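Local coordinates for Bpsl1147 (Burkholderia pseudomallei, PDB 5A4O), which probably binds DNA, single-stranded DNA in particular, as a bacterial homologue of the eukaryotic transcription coactivator PC4, at residues G67-L70 with A71-G75; S2-S6 with G7-A11. All coordinates share one frame; numbering follows the deposited sequence.

In the fold
The chain folds as a four-stranded antiparallel sheet followed by the helix 61-73. Contact 1 spans the last two turns of that helix and the short tail after it; contact 2 is the N-terminal loop leading into strand 8-16, the outermost of this chain's sheet. Within one chain they do not meet: their centres are about 27 Å apart, their nearest atoms about 11 Å, and they lie on opposite sides of the chain's centre. The dimer brings such regions together. Lys8 of contact 2 forms a salt bridge with Glu74 of the second subunit, while Ile10 packs on Leu70 and Ala11 on Gly67 of that subunit.

Contact 1: G67-L70 with A71-G75; sequences GLLL and ASREG
A chi1 of 86° sets the hydroxyl of Ser72 between its own backbone N and carbonyl carbon, turned back against the helix, where OG donates a hydrogen bond of 2.7 Å to Leu69 O. Serine suits this place because its short side chain can add a bond to a carbonyl of the preceding turn. Leu69 O is also reached by weak bonds from Ser72 N and Arg73 N, so three donors gather on it. Before this point the helix is regular: Ala71 N binds Gly67 O at 2.9 Å and Ser72 N binds Leu68 O at 3.0 Å.

Leu70 starts with CG anti to its backbone N (chi1 -170°), which sends CG along the helix toward Glu74, where CD1 meets the carboxylate. Leu70 CD1 lies over the carboxylate face, 3.2 Å from Glu74 CD, a closeness that is doubtful in itself. Arg73 runs beside Leu69: the extended chain lies alongside the leucine, and Arg73 NH1 ends 3.9 Å from Leu69 CB.

Leu70 O accepts from Arg73 N at 3.1 Å, and more weakly from Glu74 N. Around this turn, Leu68 packs on Leu68 of the second subunit, and Glu74 O bonds to His25 NE2 there. The last turn tightens toward 3-10-like bonding, as helix C-termini often do, before Glu74 leaves helical geometry; it closes the helix that follows the four-stranded sheet of the PC4-like fold.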
loop_
_atom_site.group_PDB
_atom_site.type_symbol
_atom_site.label_atom_id
_atom_site.label_comp_id
_atom_site.label_asym_id
_atom_site.label_seq_id
_atom_site.Cartn_x
_atom_site.Cartn_y
_atom_site.Cartn_z
ATOM N N GLY A 67 5.649 -8.124 -6.433
ATOM C CA GLY A 67 6.532 -7.698 -5.354
ATOM C C GLY A 67 6.128 -8.181 -3.964
ATOM O O GLY A 67 6.974 -8.593 -3.155
ATOM N N LEU A 68 4.829 -8.172 -3.686
ATOM C CA LEU A 68 4.339 -8.608 -2.392
ATOM C C LEU A 68 4.438 -10.118 -2.246
ATOM O O LEU A 68 4.755 -10.611 -1.162
ATOM C CB LEU A 68 2.890 -8.170 -2.163
ATOM C CG LEU A 68 2.645 -6.655 -2.115
ATOM C CD1 LEU A 68 1.155 -6.412 -2.186
ATOM C CD2 LEU A 68 3.241 -6.005 -0.881
ATOM N N LEU A 69 4.226 -10.839 -3.336
ATOM C CA LEU A 69 4.409 -12.296 -3.331
ATOM C C LEU A 69 5.866 -12.623 -3.007
ATOM O O LEU A 69 6.152 -13.489 -2.195
ATOM C CB LEU A 69 4.007 -12.905 -4.679
ATOM C CG LEU A 69 2.522 -13.013 -4.949
ATOM C CD1 LEU A 69 2.286 -13.408 -6.395
ATOM C CD2 LEU A 69 1.930 -14.068 -4.018
ATOM N N LEU A 70 6.785 -11.916 -3.655
ATOM C CA LEU A 70 8.214 -12.079 -3.380
ATOM C C LEU A 70 8.538 -11.787 -1.917
ATOM O O LEU A 70 9.306 -12.525 -1.305
ATOM C CB LEU A 70 9.033 -11.163 -4.285
ATOM C CG LEU A 70 10.541 -11.336 -4.318
ATOM C CD1 LEU A 70 10.859 -12.786 -4.642
ATOM C CD2 LEU A 70 11.164 -10.448 -5.372
ATOM N N ALA A 71 7.954 -10.725 -1.368
ATOM C CA ALA A 71 8.198 -10.322 0.010
ATOM C C ALA A 71 7.700 -11.363 0.987
ATOM O O ALA A 71 8.233 -11.497 2.077
ATOM C CB ALA A 71 7.538 -8.984 0.305
ATOM N N SER A 72 6.645 -12.064 0.606
ATOM C CA SER A 72 6.084 -13.108 1.420
ATOM C C SER A 72 7.004 -14.357 1.479
ATOM O O SER A 72 7.022 -15.056 2.497
ATOM C CB SER A 72 4.692 -13.497 0.891
ATOM O OG SER A 72 4.801 -14.467 -0.122
ATOM N N ARG A 73 7.759 -14.609 0.409
ATOM C CA ARG A 73 8.540 -15.862 0.239
ATOM C C ARG A 73 9.986 -15.780 0.569
ATOM O O ARG A 73 10.612 -16.822 0.776
ATOM C CB ARG A 73 8.488 -16.326 -1.221
ATOM C CG ARG A 73 7.137 -16.825 -1.577
ATOM C CD ARG A 73 7.076 -17.482 -2.939
ATOM N NE ARG A 73 5.759 -18.114 -2.983
ATOM C CZ ARG A 73 4.705 -17.723 -3.701
ATOM N NH1 ARG A 73 4.775 -16.709 -4.563
ATOM N NH2 ARG A 73 3.567 -18.411 -3.587
ATOM N N GLU A 74 10.537 -14.572 0.575
ATOM C CA GLU A 74 11.966 -14.399 0.652
ATOM C C GLU A 74 12.399 -13.363 1.674
ATOM O O GLU A 74 11.617 -12.507 2.113
ATOM C CB GLU A 74 12.508 -14.024 -0.728
ATOM C CG GLU A 74 12.236 -15.078 -1.793
ATOM C CD GLU A 74 12.884 -14.747 -3.131
ATOM O OE1 GLU A 74 13.628 -13.741 -3.235
ATOM O OE2 GLU A 74 12.623 -15.478 -4.095
ATOM N N GLY A 75 13.670 -13.448 2.031
ATOM C CA GLY A 75 14.269 -12.603 3.055
ATOM C C GLY A 75 14.209 -13.219 4.441
ATOM O O GLY A 75 14.015 -14.425 4.662
ATOM O OXT GLY A 75 14.336 -12.464 5.398
#

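Contact 2: S2-S6 with G7-A11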
loop_
_atom_site.group_PDB
_atom_site.type_symbol
_atom_site.label_atom_id
_atom_site.label_comp_id
_atom_site.label_asym_id
_atom_site.label_seq_id
_atom_site.Cartn_x
_atom_site.Cartn_y
_atom_site.Cartn_z
ATOM N N SER A 2 -17.576 8.559 6.504
ATOM C CA SER A 2 -16.924 7.222 6.553
ATOM C C SER A 2 -15.894 7.077 5.415
ATOM O O SER A 2 -16.112 7.558 4.295
ATOM C CB SER A 2 -17.982 6.112 6.468
ATOM O OG SER A 2 -17.415 4.858 6.101
ATOM N N ALA A 3 -14.772 6.414 5.723
ATOM C CA ALA A 3 -13.779 6.037 4.717
ATOM C C ALA A 3 -14.340 5.021 3.726
ATOM O O ALA A 3 -13.704 4.743 2.699
ATOM C CB ALA A 3 -12.536 5.452 5.377
ATOM N N TYR A 4 -15.484 4.427 4.062
ATOM C CA TYR A 4 -16.146 3.452 3.183
ATOM C C TYR A 4 -17.141 4.066 2.207
ATOM O O TYR A 4 -17.727 3.348 1.385
ATOM C CB TYR A 4 -16.797 2.350 4.025
ATOM C CG TYR A 4 -15.735 1.569 4.753
ATOM C CD1 TYR A 4 -15.051 0.531 4.112
ATOM C CD2 TYR A 4 -15.361 1.904 6.053
ATOM C CE1 TYR A 4 -14.051 -0.174 4.756
ATOM C CE2 TYR A 4 -14.355 1.206 6.702
ATOM C CZ TYR A 4 -13.710 0.174 6.052
ATOM O OH TYR A 4 -12.729 -0.519 6.705
ATOM N N ASP A 5 -17.310 5.386 2.273
ATOM C CA ASP A 5 -18.145 6.101 1.303
ATOM C C ASP A 5 -17.512 6.113 -0.111
ATOM O O ASP A 5 -18.218 5.971 -1.112
ATOM C CB ASP A 5 -18.412 7.533 1.787
ATOM C CG ASP A 5 -19.179 7.586 3.119
ATOM O OD1 ASP A 5 -19.748 6.553 3.529
ATOM O OD2 ASP A 5 -19.226 8.665 3.761
ATOM N N SER A 6 -16.187 6.220 -0.182
ATOM C CA SER A 6 -15.494 6.607 -1.419
ATOM C C SER A 6 -15.199 5.403 -2.352
ATOM O O SER A 6 -14.433 4.509 -1.995
ATOM C CB SER A 6 -14.194 7.349 -1.045
ATOM O OG SER A 6 -13.754 8.226 -2.071
ATOM N N GLY A 7 -15.805 5.390 -3.544
ATOM C CA GLY A 7 -15.658 4.275 -4.497
ATOM C C GLY A 7 -16.044 2.916 -3.909
ATOM O O GLY A 7 -16.750 2.825 -2.895
ATOM N N LYS A 8 -15.547 1.852 -4.519
ATOM C CA LYS A 8 -15.922 0.507 -4.107
ATOM C C LYS A 8 -14.921 -0.121 -3.135
ATOM O O LYS A 8 -13.762 -0.265 -3.469
ATOM C CB LYS A 8 -16.003 -0.405 -5.309
ATOM C CG LYS A 8 -16.083 -1.852 -4.856
ATOM C CD LYS A 8 -17.055 -2.704 -5.587
ATOM C CE LYS A 8 -16.467 -3.321 -6.806
ATOM N NZ LYS A 8 -17.173 -4.614 -7.078
ATOM N N THR A 9 -15.365 -0.566 -1.962
ATOM C CA THR A 9 -14.476 -1.324 -1.094
ATOM C C THR A 9 -14.275 -2.753 -1.653
ATOM O O THR A 9 -15.223 -3.501 -1.779
ATOM C CB THR A 9 -15.047 -1.388 0.332
ATOM O OG1 THR A 9 -15.175 -0.057 0.808
ATOM C CG2 THR A 9 -14.099 -2.146 1.254
ATOM N N ILE A 10 -13.055 -3.098 -2.031
ATOM C CA ILE A 10 -12.739 -4.429 -2.559
ATOM C C ILE A 10 -12.396 -5.331 -1.382
ATOM O O ILE A 10 -12.861 -6.474 -1.305
ATOM C CB ILE A 10 -11.527 -4.385 -3.514
ATOM C CG1 ILE A 10 -11.706 -3.362 -4.625
ATOM C CG2 ILE A 10 -11.238 -5.766 -4.093
ATOM C CD1 ILE A 10 -12.921 -3.533 -5.463
ATOM N N ALA A 11 -11.576 -4.811 -0.471
ATOM C CA ALA A 11 -11.165 -5.538 0.737
ATOM C C ALA A 11 -10.822 -4.644 1.932
ATOM O O ALA A 11 -10.397 -3.461 1.822
ATOM C CB ALA A 11 -10.006 -6.481 0.431
HETATM O O HOH W 1 -18.169 0.369 1.317
#
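Tyr4 and Thr9 meet at an angle, the threonine approaching the edge of the tyrosine ring. Thr9 OG1 lies near the ring plane, 3.4 Å from Tyr4 CD1, while the methyl Thr9 CG2 stands 4.0 Å from Tyr4 CE1. Thr9 leaves the strand on the loop's side, and with OG1 anti to the carbonyl carbon (chi1 -60°) its hydroxyl and methyl both come to this ring edge. A beta-branched residue suits the spot, offering a polar and an apolar branch while remaining at home in a strand. A water links the same two residues: it donates to Tyr4 O at 3.0 Å and is hydrogen-bonded to Thr9 OG1 at 3.1 Å.

The tyrosine is held in its loop by a type I turn from Ser2 to Asp5. Ser2 OG accepts from Tyr4 N at 2.8 Å, an ST turn, and also lies in the ring plane at its edge. Ser2 N bonds to Asp5 OD2 at 3.2 Å, coming from above the carboxylate plane. Gly7 then carries the chain into the strand with a positive phi of 56°, where a CB would crowd Ser6 O. Farther along, Ile10 and Ala11 form a classic beta bulge opposite Ile23.

Arg22 of strand 19-28 reaches both halves, NE to Thr9 OG1 and NH2 to Ser6 O. With no direct hydrogen bond between the segments, this guanidinium and the water bridge them, so the loop is tied to the strand by a charged group and by solvent, and the hydroxyl of Thr9 serves both as it rests against the ring.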